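Side-chain contacts in ribose-5-phosphate isomerase RpiB (Thermotoga maritima, PDB 1O1X), which probably catalyses the reversible interconversion of D-ribose 5-phosphate and D-ribulose 5-phosphate: residues Pro55-Ala58 and Lys59-Val62; Cys98-Pro101 and Asp102-Arg105; Ala104-Ala107 and Arg108-Asn112; Ile123-Glu126 and Leu127-Ile131; Gly143-Glu146 and Arg147-Arg150. One frame throughout, in Å; residues are numbered along the deposited sequence. Where two conformers were deposited one is given.

Contact 1. Residues Pro55-Ala58 and Lys59-Val62; sequences PDYA and KKVV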
loop_
_atom_site.group_PDB
_atom_site.type_symbol
_atom_site.label_atom_id
_atom_site.label_comp_id
_atom_site.label_asym_id
_atom_site.label_seq_id
_atom_site.Cartn_x
_atom_site.Cartn_y
_atom_site.Cartn_z
ATOM N N PRO A 55 16.885 16.990 -5.420
ATOM C CA PRO A 55 16.750 18.265 -4.679
ATOM C C PRO A 55 16.741 19.518 -5.583
ATOM O O PRO A 55 16.105 20.502 -5.224
ATOM C CB PRO A 55 17.965 18.266 -3.712
ATOM C CG PRO A 55 18.328 16.791 -3.589
ATOM C CD PRO A 55 18.095 16.243 -4.989
ATOM N N ASP A 56 17.424 19.470 -6.736
ATOM C CA ASP A 56 17.441 20.580 -7.675
ATOM C C ASP A 56 16.007 20.891 -8.144
ATOM O O ASP A 56 15.639 22.059 -8.314
ATOM C CB ASP A 56 18.335 20.262 -8.853
ATOM C CG ASP A 56 19.822 20.219 -8.479
ATOM O OD1 ASP A 56 20.193 21.021 -7.562
ATOM O OD2 ASP A 56 20.669 19.477 -9.092
ATOM N N TYR A 57 15.200 19.843 -8.291
ATOM C CA TYR A 57 13.821 19.962 -8.785
ATOM C C TYR A 57 12.790 20.313 -7.694
ATOM O O TYR A 57 11.849 21.089 -7.950
ATOM C CB TYR A 57 13.463 18.725 -9.637
ATOM C CG TYR A 57 14.300 18.738 -10.883
ATOM C CD1 TYR A 57 13.930 19.511 -11.958
ATOM C CD2 TYR A 57 15.542 18.097 -10.922
ATOM C CE1 TYR A 57 14.747 19.592 -13.105
ATOM C CE2 TYR A 57 16.366 18.186 -12.034
ATOM C CZ TYR A 57 15.945 18.910 -13.134
ATOM O OH TYR A 57 16.755 19.019 -14.242
ATOM N N ALA A 58 12.993 19.790 -6.487
ATOM C CA ALA A 58 12.252 20.193 -5.296
ATOM C C ALA A 58 12.309 21.715 -5.127
ATOM O O ALA A 58 11.273 22.349 -4.899
ATOM C CB ALA A 58 12.808 19.493 -4.042
ATOM N N LYS A 59 13.501 22.302 -5.313
ATOM C CA LYS A 59 13.712 23.727 -5.065
ATOM C C LYS A 59 12.926 24.581 -6.048
ATOM O O LYS A 59 12.416 25.646 -5.679
ATOM C CB LYS A 59 15.190 24.123 -5.197
ATOM C CG LYS A 59 16.078 23.624 -4.093
ATOM C CD LYS A 59 17.538 23.936 -4.413
ATOM C CE LYS A 59 18.391 23.716 -3.163
ATOM N NZ LYS A 59 18.728 22.285 -2.831
ATOM N N LYS A 60 12.836 24.138 -7.287
ATOM C CA LYS A 60 12.102 24.902 -8.309
ATOM C C LYS A 60 10.584 24.982 -7.989
ATOM O O LYS A 60 9.957 26.018 -8.152
ATOM C CB LYS A 60 12.302 24.296 -9.701
ATOM C CG LYS A 60 13.757 24.211 -10.169
ATOM C CD LYS A 60 13.894 23.499 -11.492
ATOM C CE LYS A 60 15.373 23.429 -12.001
ATOM N NZ LYS A 60 16.009 24.777 -11.944
ATOM N N VAL A 61 10.001 23.873 -7.587
ATOM C CA VAL A 61 8.580 23.835 -7.202
ATOM C C VAL A 61 8.350 24.611 -5.888
ATOM O O VAL A 61 7.405 25.399 -5.769
ATOM C CB VAL A 61 8.030 22.394 -7.113
ATOM C CG1 VAL A 61 6.638 22.350 -6.468
ATOM C CG2 VAL A 61 7.962 21.756 -8.490
ATOM N N VAL A 62 9.238 24.415 -4.934
ATOM C CA VAL A 62 9.214 25.160 -3.689
ATOM C C VAL A 62 9.214 26.646 -3.933
ATOM O O VAL A 62 8.416 27.378 -3.326
ATOM C CB VAL A 62 10.356 24.761 -2.781
ATOM C CG1 VAL A 62 10.565 25.774 -1.676
ATOM C CG2 VAL A 62 10.097 23.320 -2.205
HETATM O O HOH W 1 20.076 21.244 -4.939
#
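The ammonium NZ of K59, one turn beyond P55 and D56, is met by three oxygens: a water that accepts a hydrogen bond from NZ at 2.7 Å and, through weak hydrogen bonds, the carbonyls of K151 and E154 of the second subunit. This is an i to i+3 pairing along helix 54-66, which packs on the central parallel sheet of an alpha/beta fold. The same water donates to D56 OD1 at 2.6 Å. The opposite charges, D56 OD1 and K59 NZ, stand 5.1 Å apart and are joined through this water, while D56 OD2 makes a salt bridge with K151 of the second subunit. K59 reaches this place by doubling back: with CG beside the backbone N (chi1 -71°) its chain runs over the P55 carbonyl, CG lying 3.3 Å from P55 O, and a final bend brings NZ to 4.2 Å from P55 CB. Beneath these side chains run the helical bonds, of which V62 N to A58 O is the shortest at 2.9 Å. A58 is buried, with L75 of the sheet and M83 of helix 81-87 against it. On another flank Y57 and K60 lie alongside one another and point the same way; the methylenes of the lysine serve as an apolar partner for the ring, K60 CD lying 4.0 Å from Y57 CD1.

Contact 2. Residues Cys98-Pro101 and Asp102-Arg105; sequences CLFP and DMAR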
loop_
_atom_site.group_PDB
_atom_site.type_symbol
_atom_site.label_atom_id
_atom_site.label_comp_id
_atom_site.label_asym_id
_atom_site.label_seq_id
_atom_site.Cartn_x
_atom_site.Cartn_y
_atom_site.Cartn_z
ATOM N N CYS A 98 2.043 10.596 -0.680
ATOM C CA CYS A 98 0.773 9.885 -0.631
ATOM C C CYS A 98 0.783 8.712 -1.579
ATOM O O CYS A 98 1.048 8.875 -2.788
ATOM C CB CYS A 98 -0.364 10.836 -1.002
ATOM S SG CYS A 98 -0.543 12.279 0.093
ATOM N N LEU A 99 0.489 7.534 -1.045
ATOM C CA LEU A 99 0.491 6.306 -1.850
ATOM C C LEU A 99 -0.900 5.838 -2.249
ATOM O O LEU A 99 -1.061 4.908 -3.047
ATOM C CB LEU A 99 1.215 5.188 -1.111
ATOM C CG LEU A 99 2.653 5.000 -1.599
ATOM C CD1 LEU A 99 3.472 6.269 -1.310
ATOM C CD2 LEU A 99 3.273 3.750 -0.937
ATOM N N PHE A 100 -1.921 6.416 -1.628
ATOM C CA PHE A 100 -3.322 6.130 -1.998
ATOM C C PHE A 100 -4.212 7.363 -1.642
ATOM O O PHE A 100 -3.776 8.238 -0.862
ATOM C CB PHE A 100 -3.849 4.783 -1.415
ATOM C CG PHE A 100 -3.747 4.660 0.095
ATOM C CD1 PHE A 100 -2.588 4.191 0.688
ATOM C CD2 PHE A 100 -4.830 4.987 0.915
ATOM C CE1 PHE A 100 -2.502 4.078 2.079
ATOM C CE2 PHE A 100 -4.753 4.864 2.263
ATOM C CZ PHE A 100 -3.593 4.437 2.852
ATOM N N PRO A 101 -5.392 7.479 -2.259
ATOM C CA PRO A 101 -6.208 8.695 -2.133
ATOM C C PRO A 101 -6.539 9.183 -0.730
ATOM O O PRO A 101 -6.493 10.403 -0.508
ATOM C CB PRO A 101 -7.435 8.357 -2.956
ATOM C CG PRO A 101 -6.884 7.426 -4.026
ATOM C CD PRO A 101 -5.992 6.544 -3.242
ATOM N N ASP A 102 -6.847 8.302 0.206
ATOM C CA ASP A 102 -7.091 8.740 1.583
ATOM C C ASP A 102 -5.925 9.449 2.218
ATOM O O ASP A 102 -6.125 10.332 3.066
ATOM C CB ASP A 102 -7.518 7.605 2.486
ATOM C CG ASP A 102 -8.899 7.097 2.139
ATOM O OD1 ASP A 102 -8.996 6.304 1.168
ATOM O OD2 ASP A 102 -9.924 7.489 2.740
HETATM N N MSE A 103 -4.698 9.114 1.824
HETATM C CA MSE A 103 -3.578 9.862 2.331
HETATM C C MSE A 103 -3.582 11.315 1.843
HETATM O O MSE A 103 -3.286 12.233 2.626
HETATM C CB MSE A 103 -2.261 9.152 2.009
HETATM C CG MSE A 103 -2.101 7.865 2.766
HETATM SE SE MSE A 103 -0.303 7.060 2.477
HETATM C CE MSE A 103 0.772 8.267 3.559
ATOM N N ALA A 104 -3.912 11.517 0.565
ATOM C CA ALA A 104 -4.022 12.844 -0.002
ATOM C C ALA A 104 -5.169 13.590 0.652
ATOM O O ALA A 104 -5.052 14.791 0.896
ATOM C CB ALA A 104 -4.236 12.797 -1.522
ATOM N N ARG A 105 -6.283 12.904 0.904
ATOM C CA ARG A 105 -7.404 13.524 1.592
ATOM C C ARG A 105 -6.941 14.085 2.960
ATOM O O ARG A 105 -7.179 15.228 3.274
ATOM C CB ARG A 105 -8.573 12.541 1.750
ATOM C CG ARG A 105 -9.719 13.036 2.643
ATOM C CD ARG A 105 -10.837 12.038 2.766
ATOM N NE ARG A 105 -10.428 10.783 3.429
ATOM C CZ ARG A 105 -10.307 10.582 4.763
ATOM N NH1 ARG A 105 -10.536 11.567 5.623
ATOM N NH2 ARG A 105 -9.956 9.375 5.235
#
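M103, a selenomethionine, folds back from the first turn of helix 101-109 onto F100, and its side chain can be followed atom by atom. CB lies 3.9 Å from C98 CB and 3.4 Å from F100 O. CG comes over one face of the F100 ring, 3.9 Å from the centroid and 17° off the normal, a CH-pi contact displaced toward the rim. A bend at the third torsion (74°) follows. SE then approaches the ring obliquely, 3.7 Å from F100 CE1, which completes a Met-aromatic pair, and also lies 3.6 Å from L99 N, a buried amide with no hydrogen-bond partner in the model. The ring is brought beneath this chain because F100 CG sits between its own backbone N and carbonyl carbon (chi1 56°). F100 is also the N-cap residue, and its carbonyl accepts from M103 N at 3.0 Å, the donor standing above the carbonyl plane. Replacing F100 by an alanine would probably leave M103 CG and SE without their aromatic partner and free the selenoether to turn. One turn on, R105 NH2 meets the anti lone pair of D102 OD2 at 3.1 Å, a salt bridge lying nearly in the guanidinium plane. The F100 ring also meets F100 of the third subunit, and M103 packs on L99 of the second. The whole turn links strand 95-97 to helix 101-109, with P101 resting against L127 and W130 of helix 125-137.

Contact 3. Residues Ala104-Ala107 and Arg108-Asn112; sequences ARLA and RSHNN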
loop_
_atom_site.group_PDB
_atom_site.type_symbol
_atom_site.label_atom_id
_atom_site.label_comp_id
_atom_site.label_asym_id
_atom_site.label_seq_id
_atom_site.Cartn_x
_atom_site.Cartn_y
_atom_site.Cartn_z
ATOM N N ALA A 104 -3.912 11.517 0.565
ATOM C CA ALA A 104 -4.022 12.844 -0.002
ATOM C C ALA A 104 -5.169 13.590 0.652
ATOM O O ALA A 104 -5.052 14.791 0.896
ATOM C CB ALA A 104 -4.236 12.797 -1.522
ATOM N N ARG A 105 -6.283 12.904 0.904
ATOM C CA ARG A 105 -7.404 13.524 1.592
ATOM C C ARG A 105 -6.941 14.085 2.960
ATOM O O ARG A 105 -7.179 15.228 3.274
ATOM C CB ARG A 105 -8.573 12.541 1.750
ATOM C CG ARG A 105 -9.719 13.036 2.643
ATOM C CD ARG A 105 -10.837 12.038 2.766
ATOM N NE ARG A 105 -10.428 10.783 3.429
ATOM C CZ ARG A 105 -10.307 10.582 4.763
ATOM N NH1 ARG A 105 -10.536 11.567 5.623
ATOM N NH2 ARG A 105 -9.956 9.375 5.235
ATOM N N LEU A 106 -6.284 13.261 3.763
ATOM C CA LEU A 106 -5.833 13.683 5.067
ATOM C C LEU A 106 -4.698 14.716 4.985
ATOM O O LEU A 106 -4.652 15.631 5.777
ATOM C CB LEU A 106 -5.460 12.464 5.935
ATOM C CG LEU A 106 -6.652 11.608 6.416
ATOM C CD1 LEU A 106 -6.207 10.368 7.087
ATOM C CD2 LEU A 106 -7.548 12.397 7.323
ATOM N N ALA A 107 -3.809 14.594 4.009
ATOM C CA ALA A 107 -2.759 15.573 3.807
ATOM C C ALA A 107 -3.366 16.986 3.675
ATOM O O ALA A 107 -2.824 17.947 4.216
ATOM C CB ALA A 107 -1.916 15.234 2.575
ATOM N N ARG A 108 -4.491 17.085 2.972
ATOM C CA ARG A 108 -5.191 18.337 2.785
ATOM C C ARG A 108 -6.028 18.753 3.986
ATOM O O ARG A 108 -5.902 19.868 4.478
ATOM C CB ARG A 108 -6.071 18.222 1.544
ATOM C CG ARG A 108 -5.250 18.114 0.226
ATOM C CD ARG A 108 -4.513 19.400 -0.225
ATOM N NE ARG A 108 -5.463 20.486 -0.185
ATOM C CZ ARG A 108 -5.390 21.604 0.507
ATOM N NH1 ARG A 108 -4.316 21.951 1.183
ATOM N NH2 ARG A 108 -6.453 22.382 0.523
ATOM N N SER A 109 -6.859 17.825 4.466
ATOM C CA SER A 109 -7.811 18.043 5.571
ATOM C C SER A 109 -7.111 18.412 6.862
ATOM O O SER A 109 -7.555 19.339 7.566
ATOM C CB SER A 109 -8.632 16.773 5.852
ATOM O OG SER A 109 -9.521 16.588 4.791
ATOM N N HIS A 110 -6.040 17.660 7.171
ATOM C CA HIS A 110 -5.318 17.817 8.427
ATOM C C HIS A 110 -4.018 18.593 8.342
ATOM O O HIS A 110 -3.682 19.331 9.265
ATOM C CB HIS A 110 -5.076 16.432 9.047
ATOM C CG HIS A 110 -6.330 15.711 9.415
ATOM N ND1 HIS A 110 -6.325 14.532 10.128
ATOM C CD2 HIS A 110 -7.635 16.033 9.228
ATOM C CE1 HIS A 110 -7.572 14.148 10.343
ATOM N NE2 HIS A 110 -8.385 15.039 9.801
ATOM N N ASN A 111 -3.260 18.432 7.261
ATOM C CA ASN A 111 -1.940 19.052 7.177
ATOM C C ASN A 111 -1.892 20.288 6.269
ATOM O O ASN A 111 -0.824 20.878 6.114
ATOM C CB ASN A 111 -0.873 18.034 6.742
ATOM C CG ASN A 111 -0.890 16.756 7.571
ATOM O OD1 ASN A 111 -0.377 16.702 8.712
ATOM N ND2 ASN A 111 -1.457 15.729 7.013
ATOM N N ASN A 112 -3.037 20.639 5.659
ATOM C CA ASN A 112 -3.131 21.736 4.675
ATOM C C ASN A 112 -1.955 21.656 3.703
ATOM O O ASN A 112 -1.293 22.643 3.401
ATOM C CB ASN A 112 -3.142 23.117 5.376
ATOM C CG ASN A 112 -3.626 24.226 4.472
ATOM O OD1 ASN A 112 -4.217 23.939 3.421
ATOM N ND2 ASN A 112 -3.405 25.501 4.867
HETATM O O HOH W 2 -11.070 14.342 5.488
#
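The amide of H110 donates to L106 O at 2.8 Å and that of S109 to R105 O at 2.9 Å, two firm bonds in the last turn of helix 101-109, the crossover helix of the beta-alpha-beta unit between strands 95-97 and 115-117. After them the helix frays: N111, predicted to bind substrate, makes only weak backbone bonds from N to the carbonyls of L106 and A107, and N112 leaves with positive phi. The exit is clamped by R108, whose NH1 donates to N112 OD1 at 3.0 Å and also to the carbonyl of A113. Along another flank a water bridges one turn, accepting from R105 NH1 at 2.8 Å and donating to S109 OG at the same distance; the guanidinium, held by its salt bridge to D102, meets it at its edge and in plane. Packing centres on H110, the predicted proton donor. With CG beside the backbone N (chi1 -63°), its imidazole points the same way as L106 and presents a face to L106 CD2. The opposite face stacks on H145, so the ring is held flat between the two. An alanine at H110 lacks the imidazole and is likely to leave L106 CD2 and the H145 ring each without the face it packs on. In the CH-pi contact L106 CD2 stands 3.7 Å from the centroid of the H110 ring, 18° off its normal.

Contact 4. Residues Ile123-Glu126 and Leu127-Ile131; sequences IGAE and LAFWI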
loop_
_atom_site.group_PDB
_atom_site.type_symbol
_atom_site.label_atom_id
_atom_site.label_comp_id
_atom_site.label_asym_id
_atom_site.label_seq_id
_atom_site.Cartn_x
_atom_site.Cartn_y
_atom_site.Cartn_z
ATOM N N ILE A 123 3.832 3.426 -7.875
ATOM C CA ILE A 123 2.415 3.426 -8.169
ATOM C C ILE A 123 2.118 3.511 -9.658
ATOM O O ILE A 123 2.898 4.009 -10.462
ATOM C CB ILE A 123 1.605 4.535 -7.428
ATOM C CG1 ILE A 123 2.056 5.931 -7.842
ATOM C CG2 ILE A 123 1.638 4.312 -5.904
ATOM C CD1 ILE A 123 1.061 7.018 -7.268
ATOM N N GLY A 124 0.930 3.042 -9.977
ATOM C CA GLY A 124 0.379 3.110 -11.309
ATOM C C GLY A 124 -0.190 4.475 -11.585
ATOM O O GLY A 124 -0.609 5.199 -10.694
ATOM N N ALA A 125 -0.216 4.815 -12.847
ATOM C CA ALA A 125 -0.717 6.075 -13.299
ATOM C C ALA A 125 -2.162 6.324 -12.910
ATOM O O ALA A 125 -2.490 7.410 -12.442
ATOM C CB ALA A 125 -0.550 6.138 -14.766
ATOM N N GLU A 126 -3.045 5.353 -13.075
ATOM C CA GLU A 126 -4.447 5.608 -12.762
ATOM C C GLU A 126 -4.633 5.842 -11.237
ATOM O O GLU A 126 -5.388 6.728 -10.821
ATOM C CB GLU A 126 -5.351 4.492 -13.278
ATOM C CG GLU A 126 -6.730 4.443 -12.622
ATOM C CD GLU A 126 -7.908 4.842 -13.506
ATOM O OE1 GLU A 126 -8.084 6.069 -13.749
ATOM O OE2 GLU A 126 -8.717 3.925 -13.874
ATOM N N LEU A 127 -3.896 5.110 -10.413
ATOM C CA LEU A 127 -3.907 5.407 -8.976
ATOM C C LEU A 127 -3.390 6.806 -8.675
ATOM O O LEU A 127 -3.957 7.521 -7.824
ATOM C CB LEU A 127 -3.124 4.363 -8.195
ATOM C CG LEU A 127 -3.010 4.544 -6.678
ATOM C CD1 LEU A 127 -4.389 4.541 -6.072
ATOM C CD2 LEU A 127 -2.167 3.432 -6.046
ATOM N N ALA A 128 -2.285 7.185 -9.313
ATOM C CA ALA A 128 -1.734 8.551 -9.197
ATOM C C ALA A 128 -2.786 9.603 -9.546
ATOM O O ALA A 128 -2.900 10.601 -8.879
ATOM C CB ALA A 128 -0.528 8.712 -10.130
ATOM N N PHE A 129 -3.534 9.389 -10.617
ATOM C CA PHE A 129 -4.589 10.327 -11.022
ATOM C C PHE A 129 -5.675 10.488 -9.937
ATOM O O PHE A 129 -6.112 11.619 -9.667
ATOM C CB PHE A 129 -5.270 9.919 -12.354
ATOM C CG PHE A 129 -4.340 9.817 -13.561
ATOM C CD1 PHE A 129 -3.060 10.402 -13.592
ATOM C CD2 PHE A 129 -4.776 9.119 -14.687
ATOM C CE1 PHE A 129 -2.249 10.252 -14.700
ATOM C CE2 PHE A 129 -3.961 8.984 -15.815
ATOM C CZ PHE A 129 -2.721 9.539 -15.825
ATOM N N TRP A 130 -6.097 9.379 -9.316
ATOM C CA TRP A 130 -7.040 9.444 -8.219
ATOM C C TRP A 130 -6.481 10.201 -7.025
ATOM O O TRP A 130 -7.224 10.946 -6.360
ATOM C CB TRP A 130 -7.479 8.068 -7.698
ATOM C CG TRP A 130 -8.073 7.162 -8.705
ATOM C CD1 TRP A 130 -8.633 7.488 -9.899
ATOM C CD2 TRP A 130 -8.148 5.731 -8.595
ATOM N NE1 TRP A 130 -8.999 6.335 -10.560
ATOM C CE2 TRP A 130 -8.699 5.247 -9.784
ATOM C CE3 TRP A 130 -7.734 4.817 -7.631
ATOM C CZ2 TRP A 130 -8.884 3.879 -10.025
ATOM C CZ3 TRP A 130 -7.935 3.462 -7.851
ATOM C CH2 TRP A 130 -8.492 3.008 -9.045
ATOM N N ILE A 131 -5.196 10.004 -6.738
ATOM C CA ILE A 131 -4.544 10.704 -5.627
ATOM C C ILE A 131 -4.516 12.201 -5.916
ATOM O O ILE A 131 -4.855 13.023 -5.041
ATOM C CB ILE A 131 -3.118 10.140 -5.347
ATOM C CG1 ILE A 131 -3.192 8.677 -4.867
ATOM C CG2 ILE A 131 -2.355 10.968 -4.326
ATOM C CD1 ILE A 131 -1.852 7.963 -4.906
#
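A128, F129 and W130 donate their backbone N-H groups to the carbonyls of G124, A125 and E126, an i to i+4 ladder that opens helix 125-137 with G124 as N-cap; the first of these bonds, A128 N to G124 O, is 2.9 Å long. I123, just ahead of the cap, turns its side chain into the helix. With CG1 set between the backbone N and carbonyl carbon (chi1 63°), CD1 reaches A128 CB at 3.7 Å and I131 CD1 at 3.9 Å. Its other branch, CG2, meets L127 CD2 at 3.9 Å, the two side chains crossing at about a right angle. This apolar patch continues onto L26 of helix 24-36 and, through I131, onto A104 of helix 101-109. Outside it two aromatic rings lie against the backbone. The F129 ring has A125 O 3.2 Å above its plane, and the indole of W130 has E126 O 3.4 Å above its own, both carbonyls displaced toward the rim. F129 stacks on Y33, whereas W130 receives R105 of the third subunit in a cation-pi contact. The chemistry thus divides the helix start in two: I123, A128 and I131 pack methyl groups inside the subunit, while L127 and W130 also reach the third subunit, the leucine against F100 of that chain and the indole offering its aromatic surface to a cation.

Contact 5. Residues Gly143-Glu146 and Arg147-Arg150; sequences GRHE and RRIR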
loop_
_atom_site.group_PDB
_atom_site.type_symbol
_atom_site.label_atom_id
_atom_site.label_comp_id
_atom_site.label_asym_id
_atom_site.label_seq_id
_atom_site.Cartn_x
_atom_site.Cartn_y
_atom_site.Cartn_z
ATOM N N GLY A 143 -9.580 24.110 12.333
ATOM C CA GLY A 143 -9.747 23.547 13.647
ATOM C C GLY A 143 -8.455 23.418 14.418
ATOM O O GLY A 143 -7.584 24.298 14.379
ATOM N N ARG A 144 -8.320 22.298 15.127
ATOM C CA ARG A 144 -7.171 22.013 15.946
ATOM C C ARG A 144 -5.931 21.661 15.165
ATOM O O ARG A 144 -4.846 21.579 15.737
ATOM C CB ARG A 144 -7.515 20.933 16.977
ATOM C CG ARG A 144 -8.617 21.389 17.928
ATOM C CD ARG A 144 -8.206 22.650 18.751
ATOM N NE ARG A 144 -9.002 22.847 19.965
ATOM C CZ ARG A 144 -8.675 23.681 20.926
ATOM N NH1 ARG A 144 -7.576 24.426 20.815
ATOM N NH2 ARG A 144 -9.436 23.778 21.966
ATOM N N HIS A 145 -6.076 21.485 13.856
ATOM C CA HIS A 145 -4.922 21.176 12.990
ATOM C C HIS A 145 -4.081 22.414 12.799
ATOM O O HIS A 145 -2.895 22.281 12.571
ATOM C CB HIS A 145 -5.372 20.640 11.632
ATOM C CG HIS A 145 -6.305 19.487 11.744
ATOM N ND1 HIS A 145 -5.902 18.252 12.213
ATOM C CD2 HIS A 145 -7.639 19.397 11.519
ATOM C CE1 HIS A 145 -6.958 17.453 12.256
ATOM N NE2 HIS A 145 -8.019 18.115 11.827
ATOM N N GLU A 146 -4.685 23.610 12.881
ATOM C CA GLU A 146 -3.974 24.858 12.546
ATOM C C GLU A 146 -2.765 25.087 13.467
ATOM O O GLU A 146 -1.673 25.420 12.973
ATOM C CB GLU A 146 -4.914 26.074 12.578
ATOM C CG GLU A 146 -4.268 27.442 12.313
ATOM C CD GLU A 146 -3.619 27.568 10.932
ATOM O OE1 GLU A 146 -3.987 26.807 10.019
ATOM O OE2 GLU A 146 -2.705 28.408 10.766
ATOM N N ARG A 147 -2.950 24.865 14.770
ATOM C CA ARG A 147 -1.853 24.971 15.733
ATOM C C ARG A 147 -0.657 24.082 15.347
ATOM O O ARG A 147 0.504 24.478 15.482
ATOM C CB ARG A 147 -2.320 24.619 17.129
ATOM C CG ARG A 147 -1.226 24.751 18.186
ATOM C CD ARG A 147 -1.720 24.454 19.574
ATOM N NE ARG A 147 -2.665 25.485 19.966
ATOM C CZ ARG A 147 -3.476 25.400 21.012
ATOM N NH1 ARG A 147 -3.438 24.353 21.821
ATOM N NH2 ARG A 147 -4.342 26.367 21.244
ATOM N N ARG A 148 -0.964 22.878 14.896
ATOM C CA ARG A 148 0.074 21.898 14.558
ATOM C C ARG A 148 0.853 22.329 13.348
ATOM O O ARG A 148 2.071 22.265 13.367
ATOM C CB ARG A 148 -0.526 20.518 14.328
ATOM C CG ARG A 148 -1.095 19.989 15.607
ATOM C CD ARG A 148 -2.071 18.896 15.418
ATOM N NE ARG A 148 -2.695 18.529 16.692
ATOM C CZ ARG A 148 -3.838 17.905 16.774
ATOM N NH1 ARG A 148 -4.487 17.570 15.668
ATOM N NH2 ARG A 148 -4.348 17.628 17.960
ATOM N N ILE A 149 0.157 22.817 12.330
ATOM C CA ILE A 149 0.829 23.303 11.128
ATOM C C ILE A 149 1.710 24.531 11.392
ATOM O O ILE A 149 2.821 24.676 10.804
ATOM C CB ILE A 149 -0.059 23.383 9.856
ATOM C CG1 ILE A 149 -1.099 24.457 9.903
ATOM C CG2 ILE A 149 -0.681 22.008 9.505
ATOM C CD1 ILE A 149 -1.761 24.597 8.559
ATOM N N ARG A 150 1.247 25.420 12.263
ATOM C CA ARG A 150 2.084 26.547 12.703
ATOM C C ARG A 150 3.337 26.098 13.495
ATOM O O ARG A 150 4.459 26.583 13.253
ATOM C CB ARG A 150 1.243 27.501 13.551
ATOM C CG ARG A 150 0.170 28.210 12.757
ATOM C CD ARG A 150 -0.549 29.188 13.638
ATOM N NE ARG A 150 -1.663 29.841 12.972
ATOM C CZ ARG A 150 -2.211 30.980 13.372
ATOM N NH1 ARG A 150 -1.769 31.624 14.443
ATOM N NH2 ARG A 150 -3.203 31.479 12.666
HETATM O O HOH W 3 -3.393 17.293 12.763
#
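E146 OE2 takes a hydrogen bond from R150 NE at 2.8 Å with an N-H...O angle of 173°, an almost straight i to i+4 salt bridge on helix 145-152. OE2 uses its anti lone pair and lies in the guanidinium plane, at its edge, while the carboxylate as a whole is turned nearly perpendicular to it (87°). It is the first torsion of E146, with CG opposite the backbone N (chi1 177°), and a bend at the second that carry OE2 forward along the helix. The backbone bond from R150 N to E146 O, 3.0 Å long, fixes the spacing beneath. A second link joins H145 and R148 through a water, 2.7 Å from H145 ND1 and accepting from R148 NH1 at 3.1 Å. The R148 guanidinium has the carbonyl of R144 over one face, R144 O standing 3.7 Å above its plane. Farther out, R148 NE forms a salt bridge with D53 of the second subunit, which probably helps to position it, and H145 packs on F140. R144 and R147 run side by side, R144 NH1 being 3.8 Å from R147 NH2. R144 and R148 are both predicted to bind D-ribulose 5-phosphate, and the positive charge here is consistent with binding a phosphate. E146 probably offsets the charge of R150, away from R148.

The five contacts follow one another along the chain, contacts 2 and 3 overlapping at A104 and R105. Contact 1, on helix 54-66, stands apart, its centre about 21 to 26 Å from the others and on the opposite side of the chain's centre from contacts 2, 3 and 4. Contacts 2 and 3 share helix 101-109, with centres 9 Å apart, and contact 4 on helix 125-137 packs beside contact 2, about 10 Å away between centres. Contact 5, on helix 145-152, touches contact 3 near H110 and N111. All five touch other subunits, and contacts 3 and 5 also hold predicted active-site or ligand-binding residues.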